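Side-chain contacts in uncharacterized protein (Parabacteroides distasonis, PDB 4KW2), which is of unknown function but has a xylose isomerase-like TIM barrel and so probably belongs with the sugar isomerase and AP endonuclease 2 superfamily: residues D107-F112 / H119-E124; D76-L81 / A113-A118; Y132-A137 / K166-L171. One frame throughout, in Å; residues are numbered along the deposited sequence. Where two conformers were deposited one is given.

Interaction 1: residues D107-F112 / H119-E124; sequences DKFFAF and HIVTVE
The 107-112 segment of helix 103-116 lies over strand 120-123 with an axis-to-axis closest approach of 10.0 Å and an angle of 150° between their directions, roughly antiparallel, and the CA atoms of F110 and V121 are the closest across the contact at 8.0 Å. No hydrogen bond crosses; the evidence for packing is carbon-carbon. V121 points between the F109 and F110 rings. F109 CE2 comes to 3.6 Å from V121 CB, and CG1 lies against the same CE2-CZ side of the ring. With CG anti to the backbone N (chi1 173°), the F109 ring reaches from the helix to the strand. This is the helix-on-strand layer of a beta-alpha-beta crossover, strand 91-98, helix 103-116, strand 120-123, one of the units that close the parallel TIM barrel. The other branch, V121 CG2, meets F110 CZ at 3.8 Å while staying close to F109 as well; the F110 and V121 side chains cross at about a right angle. V123 adds a looser touch, its CG1 lying 4.3 Å from F109 CE2. F110 also packs on V144 of the next strand, while F109 touches A98 of strand 91-98 and, across the interface, W216 of a second subunit.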
ATOM      1  N   ASP A 107     -21.899  -5.566 -22.586  1.00 40.34           N
ATOM      2  CA  ASP A 107     -22.060  -5.924 -23.993  1.00 42.30           C
ATOM      3  C   ASP A 107     -20.998  -5.257 -24.862  1.00 38.81           C
ATOM      4  O   ASP A 107     -20.325  -5.923 -25.649  1.00 41.43           O
ATOM      5  CB  ASP A 107     -23.458  -5.540 -24.486  1.00 46.40           C
ATOM      6  CG  ASP A 107     -23.749  -6.068 -25.872  1.00 55.35           C
ATOM      7  OD1 ASP A 107     -23.730  -7.305 -26.060  1.00 59.47           O
ATOM      8  OD2 ASP A 107     -23.999  -5.245 -26.778  1.00 64.31           O
ATOM      9  N   LYS A 108     -20.841  -3.946 -24.703  1.00 36.33           N
ATOM     10  CA  LYS A 108     -19.851  -3.185 -25.471  1.00 36.67           C
ATOM     11  C   LYS A 108     -18.412  -3.637 -25.189  1.00 33.79           C
ATOM     12  O   LYS A 108     -17.583  -3.685 -26.095  1.00 33.16           O
ATOM     13  CB  LYS A 108     -19.981  -1.690 -25.178  1.00 39.37           C
ATOM     14  CG  LYS A 108     -21.234  -1.036 -25.739  1.00 42.29           C
ATOM     15  CD  LYS A 108     -21.383   0.375 -25.179  1.00 46.05           C
ATOM     16  CE  LYS A 108     -22.686   1.038 -25.597  1.00 50.99           C
ATOM     17  NZ  LYS A 108     -22.581   1.738 -26.902  1.00 54.60           N
ATOM     18  N   PHE A 109     -18.133  -3.966 -23.931  1.00 31.54           N
ATOM     19  CA  PHE A 109     -16.812  -4.431 -23.503  1.00 30.57           C
ATOM     20  C   PHE A 109     -16.435  -5.777 -24.144  1.00 33.41           C
ATOM     21  O   PHE A 109     -15.327  -5.929 -24.674  1.00 32.76           O
ATOM     22  CB  PHE A 109     -16.783  -4.520 -21.976  1.00 29.19           C
ATOM     23  CG  PHE A 109     -15.536  -5.142 -21.409  1.00 29.75           C
ATOM     24  CD1 PHE A 109     -14.327  -4.466 -21.438  1.00 29.11           C
ATOM     25  CD2 PHE A 109     -15.587  -6.388 -20.795  1.00 30.34           C
ATOM     26  CE1 PHE A 109     -13.185  -5.037 -20.895  1.00 28.75           C
ATOM     27  CE2 PHE A 109     -14.453  -6.956 -20.246  1.00 28.25           C
ATOM     28  CZ  PHE A 109     -13.251  -6.282 -20.297  1.00 27.79           C
ATOM     29  N   PHE A 110     -17.359  -6.737 -24.107  1.00 32.91           N
ATOM     30  CA  PHE A 110     -17.145  -8.044 -24.736  1.00 33.26           C
ATOM     31  C   PHE A 110     -17.036  -7.950 -26.257  1.00 36.29           C
ATOM     32  O   PHE A 110     -16.239  -8.660 -26.865  1.00 35.03           O
ATOM     33  CB  PHE A 110     -18.268  -9.020 -24.372  1.00 34.22           C
ATOM     34  CG  PHE A 110     -18.029  -9.769 -23.091  1.00 34.22           C
ATOM     35  CD1 PHE A 110     -18.252  -9.162 -21.863  1.00 33.45           C
ATOM     36  CD2 PHE A 110     -17.588 -11.081 -23.115  1.00 34.21           C
ATOM     37  CE1 PHE A 110     -18.034  -9.846 -20.682  1.00 33.13           C
ATOM     38  CE2 PHE A 110     -17.367 -11.775 -21.937  1.00 34.46           C
ATOM     39  CZ  PHE A 110     -17.590 -11.156 -20.719  1.00 35.14           C
ATOM     40  N   ALA A 111     -17.849  -7.093 -26.871  1.00 38.90           N
ATOM     41  CA  ALA A 111     -17.771  -6.866 -28.318  1.00 37.98           C
ATOM     42  C   ALA A 111     -16.403  -6.307 -28.696  1.00 35.58           C
ATOM     43  O   ALA A 111     -15.798  -6.739 -29.673  1.00 34.13           O
ATOM     44  CB  ALA A 111     -18.868  -5.913 -28.774  1.00 37.43           C
ATOM     45  N   PHE A 112     -15.925  -5.346 -27.912  1.00 34.58           N
ATOM     46  CA  PHE A 112     -14.620  -4.732 -28.140  1.00 33.16           C
ATOM     47  C   PHE A 112     -13.478  -5.736 -27.974  1.00 33.17           C
ATOM     48  O   PHE A 112     -12.606  -5.833 -28.829  1.00 33.25           O
ATOM     49  CB  PHE A 112     -14.413  -3.554 -27.189  1.00 31.52           C
ATOM     50  CG  PHE A 112     -13.059  -2.925 -27.301  1.00 31.66           C
ATOM     51  CD1 PHE A 112     -12.734  -2.150 -28.402  1.00 32.86           C
ATOM     52  CD2 PHE A 112     -12.103  -3.112 -26.310  1.00 32.76           C
ATOM     53  CE1 PHE A 112     -11.482  -1.564 -28.511  1.00 34.51           C
ATOM     54  CE2 PHE A 112     -10.850  -2.535 -26.416  1.00 31.63           C
ATOM     55  CZ  PHE A 112     -10.541  -1.755 -27.518  1.00 32.23           C
ATOM     56  N   HIS A 119      -8.563 -13.081 -25.995  1.00 39.04           N
ATOM     57  CA  HIS A 119      -9.105 -14.404 -25.675  1.00 40.90           C
ATOM     58  C   HIS A 119      -9.640 -14.466 -24.246  1.00 39.41           C
ATOM     59  O   HIS A 119     -10.380 -15.380 -23.909  1.00 42.11           O
ATOM     60  CB  HIS A 119      -8.047 -15.489 -25.887  1.00 44.06           C
ATOM     61  CG  HIS A 119      -7.701 -15.720 -27.326  1.00 53.52           C
ATOM     62  ND1 HIS A 119      -8.645 -16.055 -28.273  1.00 60.84           N
ATOM     63  CD2 HIS A 119      -6.516 -15.674 -27.979  1.00 61.60           C
ATOM     64  CE1 HIS A 119      -8.059 -16.196 -29.448  1.00 63.21           C
ATOM     65  NE2 HIS A 119      -6.767 -15.973 -29.297  1.00 65.19           N
ATOM     66  N   ILE A 120      -9.274 -13.494 -23.412  1.00 38.62           N
ATOM     67  CA  ILE A 120      -9.686 -13.474 -22.014  1.00 39.54           C
ATOM     68  C   ILE A 120     -10.082 -12.064 -21.608  1.00 38.00           C
ATOM     69  O   ILE A 120      -9.529 -11.090 -22.102  1.00 37.62           O
ATOM     70  CB  ILE A 120      -8.548 -13.925 -21.067  1.00 43.76           C
ATOM     71  CG1 ILE A 120      -7.879 -15.206 -21.576  1.00 47.13           C
ATOM     72  CG2 ILE A 120      -9.084 -14.137 -19.655  1.00 46.39           C
ATOM     73  CD1 ILE A 120      -6.685 -15.652 -20.756  1.00 49.04           C
ATOM     74  N   VAL A 121     -11.034 -11.960 -20.694  1.00 36.61           N
ATOM     75  CA  VAL A 121     -11.280 -10.704 -20.007  1.00 35.37           C
ATOM     76  C   VAL A 121     -11.293 -10.986 -18.512  1.00 35.48           C
ATOM     77  O   VAL A 121     -11.822 -12.011 -18.076  1.00 35.24           O
ATOM     78  CB  VAL A 121     -12.593 -10.019 -20.456  1.00 35.25           C
ATOM     79  CG1 VAL A 121     -12.518  -9.637 -21.926  1.00 34.63           C
ATOM     80  CG2 VAL A 121     -13.808 -10.903 -20.207  1.00 35.52           C
ATOM     81  N   THR A 122     -10.672 -10.100 -17.740  1.00 32.81           N
ATOM     82  CA  THR A 122     -10.720 -10.179 -16.288  1.00 32.96           C
ATOM     83  C   THR A 122     -11.775  -9.198 -15.799  1.00 30.28           C
ATOM     84  O   THR A 122     -11.851  -8.063 -16.279  1.00 27.44           O
ATOM     85  CB  THR A 122      -9.358  -9.882 -15.644  1.00 32.24           C
ATOM     86  OG1 THR A 122      -8.833  -8.661 -16.167  1.00 37.13           O
ATOM     87  CG2 THR A 122      -8.383 -10.996 -15.941  1.00 33.67           C
ATOM     88  N   VAL A 123     -12.593  -9.655 -14.852  1.00 30.44           N
ATOM     89  CA  VAL A 123     -13.806  -8.952 -14.455  1.00 31.43           C
ATOM     90  C   VAL A 123     -14.084  -9.086 -12.960  1.00 33.84           C
ATOM     91  O   VAL A 123     -13.719 -10.077 -12.335  1.00 33.21           O
ATOM     92  CB  VAL A 123     -15.036  -9.472 -15.237  1.00 30.53           C
ATOM     93  CG1 VAL A 123     -14.796  -9.386 -16.735  1.00 28.93           C
ATOM     94  CG2 VAL A 123     -15.380 -10.906 -14.849  1.00 31.58           C
ATOM     95  N   GLU A 124     -14.746  -8.076 -12.407  1.00 38.91           N
ATOM     96  CA  GLU A 124     -15.130  -8.047 -11.001  1.00 41.90           C
ATOM     97  C   GLU A 124     -16.605  -7.665 -10.930  1.00 40.64           C
ATOM     98  O   GLU A 124     -16.933  -6.501 -10.709  1.00 41.72           O
ATOM     99  CB  GLU A 124     -14.257  -7.046 -10.233  1.00 47.54           C
ATOM    100  CG  GLU A 124     -14.521  -6.987  -8.732  1.00 54.36           C
ATOM    101  CD  GLU A 124     -13.454  -6.223  -7.962  1.00 57.03           C
ATOM    102  OE1 GLU A 124     -12.268  -6.273  -8.349  1.00 63.23           O
ATOM    103  OE2 GLU A 124     -13.803  -5.575  -6.954  1.00 60.18           O
TER

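Interaction 2: residues D76-L81 / A113-A118; sequences DNCALL and AHKIGA
C78 and I116 are the residues whose CA atoms come nearest, 6.2 Å apart, where one helix passes the last turn of another. The tight part of the contact, made by the buried residues C78, L81 and I116, centres on a single methyl group, I116 CD1. It lies 3.6 Å from the carbonyl oxygen C78 O and 3.7 Å from C78 CB, so it covers both backbone and side chain of that residue. Both torsions of I116 lie near -60° (chi1 -62°, chi2 -58°); this bends the CG1-CD1 arm across to helix 75-86. On the next turn of that helix L81 offers CD2 to the same methyl at 3.9 Å, its side chain crossing that of I116 at about a right angle. I116 also touches P92 and F95 of strand 91-98, and L81 continues onto L36 and M37 of helix 36-46, which places this half in the buried layer between helices and barrel.

The solvent side belongs to K115, which is partly exposed and touches through one atom. That touch is close: the aliphatic chain, bent at chi3 and chi4, brings CE to 3.5 Å from C78 SG, whereas NZ takes no part in the contact. No hydrogen bond joins the two segments, so their association rests on packing.

Just beyond I116 the helix stops. A118 N bonds to A113 O at 2.9 Å and G117 N, weakly, to H114 O at 3.1 Å, and G117 has a positive phi of 97°. G117 is thus the C' residue of a Schellman motif, which turns the chain from helix 103-116 toward strand 120-123, while the contact itself packs the first turns of helix 75-86 against the C-terminal turn of the next outer helix of a TIM barrel.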
ATOM      1  N   ASP A  76     -11.542   1.597 -37.663  1.00 44.45           N
ATOM      2  CA  ASP A  76     -10.209   1.978 -38.135  1.00 43.66           C
ATOM      3  C   ASP A  76      -9.179   1.927 -37.016  1.00 42.22           C
ATOM      4  O   ASP A  76      -8.101   1.363 -37.187  1.00 43.04           O
ATOM      5  CB  ASP A  76     -10.226   3.389 -38.728  1.00 47.46           C
ATOM      6  CG  ASP A  76     -10.831   3.438 -40.118  1.00 55.78           C
ATOM      7  OD1 ASP A  76     -11.308   2.396 -40.615  1.00 58.65           O
ATOM      8  OD2 ASP A  76     -10.825   4.532 -40.720  1.00 64.50           O
ATOM      9  N   ASN A  77      -9.516   2.527 -35.877  1.00 40.78           N
ATOM     10  CA  ASN A  77      -8.629   2.529 -34.717  1.00 40.14           C
ATOM     11  C   ASN A  77      -8.461   1.147 -34.089  1.00 38.40           C
ATOM     12  O   ASN A  77      -7.380   0.828 -33.588  1.00 35.35           O
ATOM     13  CB  ASN A  77      -9.106   3.539 -33.668  1.00 40.24           C
ATOM     14  CG  ASN A  77      -8.713   4.967 -34.013  1.00 41.50           C
ATOM     15  OD1 ASN A  77      -7.755   5.204 -34.746  1.00 38.65           O
ATOM     16  ND2 ASN A  77      -9.452   5.926 -33.476  1.00 41.43           N
ATOM     17  N   CYS A  78      -9.522   0.342 -34.113  1.00 36.77           N
ATOM     18  CA  CYS A  78      -9.431  -1.064 -33.699  1.00 37.51           C
ATOM     19  C   CYS A  78      -8.468  -1.851 -34.582  1.00 36.29           C
ATOM     20  O   CYS A  78      -7.684  -2.657 -34.086  1.00 38.91           O
ATOM     21  CB  CYS A  78     -10.803  -1.738 -33.728  1.00 37.96           C
ATOM     22  SG  CYS A  78     -11.875  -1.282 -32.348  1.00 40.34           S
ATOM     23  N   ALA A  79      -8.526  -1.614 -35.890  1.00 35.74           N
ATOM     24  CA  ALA A  79      -7.630  -2.292 -36.823  1.00 36.04           C
ATOM     25  C   ALA A  79      -6.193  -1.826 -36.621  1.00 34.99           C
ATOM     26  O   ALA A  79      -5.256  -2.622 -36.689  1.00 35.24           O
ATOM     27  CB  ALA A  79      -8.072  -2.062 -38.265  1.00 36.37           C
ATOM     28  N   LEU A  80      -6.022  -0.534 -36.360  1.00 34.59           N
ATOM     29  CA  LEU A  80      -4.697   0.009 -36.089  1.00 35.95           C
ATOM     30  C   LEU A  80      -4.135  -0.542 -34.775  1.00 35.04           C
ATOM     31  O   LEU A  80      -2.950  -0.869 -34.689  1.00 34.86           O
ATOM     32  CB  LEU A  80      -4.743   1.534 -36.055  1.00 36.75           C
ATOM     33  CG  LEU A  80      -3.408   2.270 -35.940  1.00 39.56           C
ATOM     34  CD1 LEU A  80      -2.403   1.800 -36.983  1.00 40.09           C
ATOM     35  CD2 LEU A  80      -3.642   3.771 -36.058  1.00 40.22           C
ATOM     36  N   LEU A  81      -4.987  -0.671 -33.764  1.00 32.25           N
ATOM     37  CA  LEU A  81      -4.552  -1.223 -32.481  1.00 32.78           C
ATOM     38  C   LEU A  81      -4.080  -2.671 -32.648  1.00 32.83           C
ATOM     39  O   LEU A  81      -3.038  -3.048 -32.119  1.00 31.20           O
ATOM     40  CB  LEU A  81      -5.676  -1.130 -31.439  1.00 32.27           C
ATOM     41  CG  LEU A  81      -5.330  -1.561 -30.008  1.00 30.65           C
ATOM     42  CD1 LEU A  81      -4.137  -0.777 -29.492  1.00 30.92           C
ATOM     43  CD2 LEU A  81      -6.532  -1.385 -29.090  1.00 30.92           C
ATOM     44  N   ALA A 113     -13.490  -6.474 -26.869  1.00 33.82           N
ATOM     45  CA  ALA A 113     -12.502  -7.525 -26.635  1.00 33.86           C
ATOM     46  C   ALA A 113     -12.411  -8.471 -27.830  1.00 34.46           C
ATOM     47  O   ALA A 113     -11.317  -8.798 -28.291  1.00 35.83           O
ATOM     48  CB  ALA A 113     -12.839  -8.302 -25.374  1.00 33.64           C
ATOM     49  N   HIS A 114     -13.563  -8.904 -28.323  1.00 36.59           N
ATOM     50  CA  HIS A 114     -13.631  -9.795 -29.478  1.00 40.12           C
ATOM     51  C   HIS A 114     -13.077  -9.124 -30.732  1.00 41.13           C
ATOM     52  O   HIS A 114     -12.330  -9.732 -31.492  1.00 40.43           O
ATOM     53  CB  HIS A 114     -15.077 -10.221 -29.722  1.00 43.42           C
ATOM     54  CG  HIS A 114     -15.260 -11.067 -30.942  1.00 47.73           C
ATOM     55  ND1 HIS A 114     -15.043 -12.428 -30.942  1.00 50.42           N
ATOM     56  CD2 HIS A 114     -15.637 -10.745 -32.202  1.00 48.27           C
ATOM     57  CE1 HIS A 114     -15.278 -12.908 -32.150  1.00 49.22           C
ATOM     58  NE2 HIS A 114     -15.638 -11.909 -32.933  1.00 49.25           N
ATOM     59  N   LYS A 115     -13.444  -7.866 -30.937  1.00 40.85           N
ATOM     60  CA  LYS A 115     -13.011  -7.117 -32.109  1.00 42.83           C
ATOM     61  C   LYS A 115     -11.486  -6.947 -32.144  1.00 41.00           C
ATOM     62  O   LYS A 115     -10.876  -7.023 -33.205  1.00 44.41           O
ATOM     63  CB  LYS A 115     -13.715  -5.754 -32.146  1.00 47.77           C
ATOM     64  CG  LYS A 115     -13.559  -4.997 -33.456  1.00 53.19           C
ATOM     65  CD  LYS A 115     -14.740  -4.072 -33.742  1.00 59.46           C
ATOM     66  CE  LYS A 115     -14.932  -3.004 -32.669  1.00 63.81           C
ATOM     67  NZ  LYS A 115     -15.998  -3.314 -31.669  1.00 63.05           N
ATOM     68  N   ILE A 116     -10.874  -6.725 -30.987  1.00 38.99           N
ATOM     69  CA  ILE A 116      -9.420  -6.565 -30.905  1.00 38.00           C
ATOM     70  C   ILE A 116      -8.711  -7.924 -30.931  1.00 36.62           C
ATOM     71  O   ILE A 116      -7.531  -8.013 -31.258  1.00 34.70           O
ATOM     72  CB  ILE A 116      -9.022  -5.750 -29.655  1.00 35.84           C
ATOM     73  CG1 ILE A 116      -9.622  -4.341 -29.743  1.00 37.23           C
ATOM     74  CG2 ILE A 116      -7.508  -5.659 -29.505  1.00 34.30           C
ATOM     75  CD1 ILE A 116      -9.207  -3.556 -30.977  1.00 38.25           C
ATOM     76  N   GLY A 117      -9.442  -8.980 -30.594  1.00 36.22           N
ATOM     77  CA  GLY A 117      -8.914 -10.332 -30.672  1.00 37.22           C
ATOM     78  C   GLY A 117      -8.385 -10.846 -29.352  1.00 35.10           C
ATOM     79  O   GLY A 117      -7.525 -11.712 -29.332  1.00 39.08           O
ATOM     80  N   ALA A 118      -8.897 -10.317 -28.247  1.00 35.19           N
ATOM     81  CA  ALA A 118      -8.567 -10.849 -26.936  1.00 34.99           C
ATOM     82  C   ALA A 118      -9.207 -12.222 -26.780  1.00 37.27           C
ATOM     83  O   ALA A 118     -10.251 -12.502 -27.380  1.00 39.34           O
ATOM     84  CB  ALA A 118      -9.045  -9.909 -25.842  1.00 32.94           C
TER

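Interaction 3: residues Y132-A137 / K166-L171; sequences YIESLA and KGRSPL. With SO4 (sulfate ion), chain E.
In the outer layer of the barrel, helix 130-140 is joined to the loop that leads from helix 157-165 into strand 172-178, and the E134 carboxylate carries most of the joint. Its two oxygens divide the work. OE1 forms a salt bridge with R168 NH1 at 2.8 Å, reached on the anti side of the carboxylate and tilted well out of its plane. The bond is bent, with an N-H...O angle of 135°, and the carboxylate and guanidinium planes stand 60° apart, so this is a single-nitrogen bridge at the guanidinium edge. OE2 takes the backbone N of S169 at 2.6 Å, nearly along the C-O axis and straighter at 162°. E134 spans the gap because CG is anti to the backbone N and the chain stays extended beyond it. A second acid, D131, pairs with R168 NH2, and A164 O accepts from R168 NE, which together would hold the guanidinium in place. One turn on from E134, L171 CD1 lies 4.2 Å from A137 CB, and near A137 O. G167 N donates to O3 of a sulfate, probably from the crystallisation liquor, at 3.0 Å; R198 also bonds the ion. S169 OG accepts from L171 N at 3.1 Å, an ST turn that shapes this alpha-to-beta loop of the TIM barrel.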
ATOM      1  N   TYR A 132     -25.807 -12.976 -17.079  1.00 45.99           N
ATOM      2  CA  TYR A 132     -25.691 -12.140 -18.269  1.00 45.39           C
ATOM      3  C   TYR A 132     -24.282 -12.197 -18.855  1.00 45.61           C
ATOM      4  O   TYR A 132     -24.105 -12.294 -20.073  1.00 45.27           O
ATOM      5  CB  TYR A 132     -26.064 -10.692 -17.952  1.00 46.18           C
ATOM      6  CG  TYR A 132     -26.152  -9.827 -19.189  1.00 47.69           C
ATOM      7  CD1 TYR A 132     -27.187 -10.001 -20.112  1.00 49.41           C
ATOM      8  CD2 TYR A 132     -25.203  -8.844 -19.445  1.00 43.99           C
ATOM      9  CE1 TYR A 132     -27.268  -9.217 -21.253  1.00 49.16           C
ATOM     10  CE2 TYR A 132     -25.281  -8.055 -20.581  1.00 45.76           C
ATOM     11  CZ  TYR A 132     -26.313  -8.246 -21.479  1.00 48.32           C
ATOM     12  OH  TYR A 132     -26.387  -7.462 -22.606  1.00 52.74           O
ATOM     13  N   ILE A 133     -23.284 -12.135 -17.979  1.00 45.43           N
ATOM     14  CA  ILE A 133     -21.883 -12.201 -18.390  1.00 43.67           C
ATOM     15  C   ILE A 133     -21.565 -13.543 -19.060  1.00 44.71           C
ATOM     16  O   ILE A 133     -20.824 -13.585 -20.043  1.00 42.80           O
ATOM     17  CB  ILE A 133     -20.940 -11.936 -17.191  1.00 41.74           C
ATOM     18  CG1 ILE A 133     -20.997 -10.454 -16.814  1.00 41.67           C
ATOM     19  CG2 ILE A 133     -19.506 -12.340 -17.512  1.00 40.58           C
ATOM     20  CD1 ILE A 133     -20.399 -10.139 -15.463  1.00 43.05           C
ATOM     21  N   GLU A 134     -22.127 -14.630 -18.540  1.00 48.44           N
ATOM     22  CA  GLU A 134     -21.915 -15.949 -19.142  1.00 50.39           C
ATOM     23  C   GLU A 134     -22.481 -16.007 -20.563  1.00 49.20           C
ATOM     24  O   GLU A 134     -21.863 -16.601 -21.449  1.00 47.83           O
ATOM     25  CB  GLU A 134     -22.519 -17.061 -18.279  1.00 52.17           C
ATOM     26  CG  GLU A 134     -22.153 -18.470 -18.742  1.00 55.29           C
ATOM     27  CD  GLU A 134     -22.680 -19.566 -17.825  1.00 57.49           C
ATOM     28  OE1 GLU A 134     -23.508 -19.273 -16.938  1.00 58.87           O
ATOM     29  OE2 GLU A 134     -22.266 -20.732 -17.993  1.00 55.78           O
ATOM     30  N   SER A 135     -23.640 -15.380 -20.782  1.00 46.71           N
ATOM     31  CA  SER A 135     -24.260 -15.342 -22.107  0.50 48.00           C
ATOM     32  C   SER A 135     -23.352 -14.642 -23.111  1.00 47.23           C
ATOM     33  O   SER A 135     -23.254 -15.053 -24.270  1.00 48.82           O
ATOM     34  CB  SER A 135     -25.608 -14.622 -22.053  0.50 47.09           C
ATOM     35  OG  SER A 135     -26.363 -15.046 -20.935  0.50 47.66           O
ATOM     36  N   LEU A 136     -22.694 -13.578 -22.656  1.00 45.38           N
ATOM     37  CA  LEU A 136     -21.751 -12.831 -23.488  1.00 46.28           C
ATOM     38  C   LEU A 136     -20.486 -13.643 -23.780  1.00 46.46           C
ATOM     39  O   LEU A 136     -19.988 -13.638 -24.909  1.00 47.11           O
ATOM     40  CB  LEU A 136     -21.385 -11.498 -22.824  1.00 45.88           C
ATOM     41  CG  LEU A 136     -22.499 -10.447 -22.781  1.00 44.71           C
ATOM     42  CD1 LEU A 136     -22.142  -9.324 -21.818  1.00 45.83           C
ATOM     43  CD2 LEU A 136     -22.767  -9.888 -24.167  1.00 44.51           C
ATOM     44  N   ALA A 137     -19.975 -14.335 -22.764  1.00 45.18           N
ATOM     45  CA  ALA A 137     -18.835 -15.234 -22.933  1.00 45.60           C
ATOM     46  C   ALA A 137     -19.112 -16.255 -24.034  1.00 49.55           C
ATOM     47  O   ALA A 137     -18.266 -16.477 -24.902  1.00 46.99           O
ATOM     48  CB  ALA A 137     -18.515 -15.943 -21.626  1.00 45.84           C
ATOM     49  N   LYS A 166     -19.954 -23.318 -10.154  1.00 60.15           N
ATOM     50  CA  LYS A 166     -20.408 -24.703 -10.318  1.00 59.92           C
ATOM     51  C   LYS A 166     -21.501 -24.789 -11.368  1.00 59.98           C
ATOM     52  O   LYS A 166     -22.481 -24.047 -11.309  1.00 60.39           O
ATOM     53  CB  LYS A 166     -20.925 -25.278  -8.995  1.00 60.34           C
ATOM     54  N   GLY A 167     -21.312 -25.664 -12.352  1.00 61.80           N
ATOM     55  CA  GLY A 167     -22.310 -25.876 -13.400  1.00 61.60           C
ATOM     56  C   GLY A 167     -22.310 -24.867 -14.539  1.00 61.26           C
ATOM     57  O   GLY A 167     -23.040 -25.043 -15.515  1.00 59.51           O
ATOM     58  N   ARG A 168     -21.503 -23.810 -14.431  1.00 60.48           N
ATOM     59  CA  ARG A 168     -21.394 -22.823 -15.506  1.00 57.12           C
ATOM     60  C   ARG A 168     -20.406 -23.285 -16.566  1.00 56.37           C
ATOM     61  O   ARG A 168     -19.527 -24.101 -16.293  1.00 54.36           O
ATOM     62  CB  ARG A 168     -20.961 -21.461 -14.960  1.00 55.71           C
ATOM     63  CG  ARG A 168     -22.016 -20.791 -14.104  1.00 54.17           C
ATOM     64  CD  ARG A 168     -21.573 -19.417 -13.642  1.00 52.34           C
ATOM     65  NE  ARG A 168     -22.573 -18.816 -12.767  1.00 50.39           N
ATOM     66  CZ  ARG A 168     -23.686 -18.213 -13.179  1.00 50.58           C
ATOM     67  NH1 ARG A 168     -23.966 -18.107 -14.475  1.00 51.60           N
ATOM     68  NH2 ARG A 168     -24.529 -17.705 -12.288  1.00 50.94           N
ATOM     69  N   SER A 169     -20.560 -22.742 -17.773  1.00 59.62           N
ATOM     70  CA  SER A 169     -19.667 -23.011 -18.908  1.00 59.35           C
ATOM     71  C   SER A 169     -18.185 -22.998 -18.515  1.00 55.43           C
ATOM     72  O   SER A 169     -17.795 -22.277 -17.598  1.00 54.31           O
ATOM     73  CB  SER A 169     -19.919 -21.979 -20.020  1.00 58.67           C
ATOM     74  OG  SER A 169     -18.829 -21.881 -20.922  1.00 60.02           O
ATOM     75  N   PRO A 170     -17.351 -23.792 -19.215  1.00 55.02           N
ATOM     76  CA  PRO A 170     -15.913 -23.780 -18.914  1.00 52.73           C
ATOM     77  C   PRO A 170     -15.228 -22.433 -19.210  1.00 50.23           C
ATOM     78  O   PRO A 170     -14.114 -22.197 -18.743  1.00 46.19           O
ATOM     79  CB  PRO A 170     -15.344 -24.883 -19.823  1.00 54.29           C
ATOM     80  CG  PRO A 170     -16.518 -25.662 -20.309  1.00 54.98           C
ATOM     81  CD  PRO A 170     -17.673 -24.717 -20.316  1.00 54.51           C
ATOM     82  N   LEU A 171     -15.888 -21.573 -19.984  1.00 49.78           N
ATOM     83  CA  LEU A 171     -15.405 -20.218 -20.236  1.00 49.12           C
ATOM     84  C   LEU A 171     -15.382 -19.359 -18.963  1.00 50.23           C
ATOM     85  O   LEU A 171     -14.578 -18.434 -18.858  1.00 46.48           O
ATOM     86  CB  LEU A 171     -16.278 -19.532 -21.292  1.00 49.47           C
ATOM     87  CG  LEU A 171     -16.340 -20.180 -22.677  1.00 50.17           C
ATOM     88  CD1 LEU A 171     -17.507 -19.610 -23.469  1.00 51.43           C
ATOM     89  CD2 LEU A 171     -15.027 -19.995 -23.423  1.00 48.86           C
TER
HETATM   90  S   SO4 E 303     -18.514 -27.868 -12.254  0.50 60.73           S
HETATM   91  O1  SO4 E 303     -17.958 -29.240 -12.255  0.50 54.64           O
HETATM   92  O2  SO4 E 303     -19.088 -27.577 -13.585  0.50 51.21           O
HETATM   93  O3  SO4 E 303     -19.571 -27.763 -11.225  0.50 59.23           O
HETATM   94  O4  SO4 E 303     -17.436 -26.900 -11.945  0.50 56.93           O

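In the fold
Of the segments in contact, that on helix 75-86 is the first from the N terminus; it meets the end of helix 103-116 in interaction 2, closing a loop that contains strand 91-98. Interaction 1 opens on helix 103-116 before interaction 2 has closed and ends on strand 120-123, so the two cross along the chain. They also touch, V121 CG1 lying 3.7 Å from A113 CB. Interaction 3 follows in series, bringing helix 130-140 to the loop before strand 172-178. Interactions 2 and 3, with centres about 23 Å apart, do not touch; helix 103-116, which carries parts of interactions 1 and 2 and touches helix 130-140 of interaction 3, lies between them.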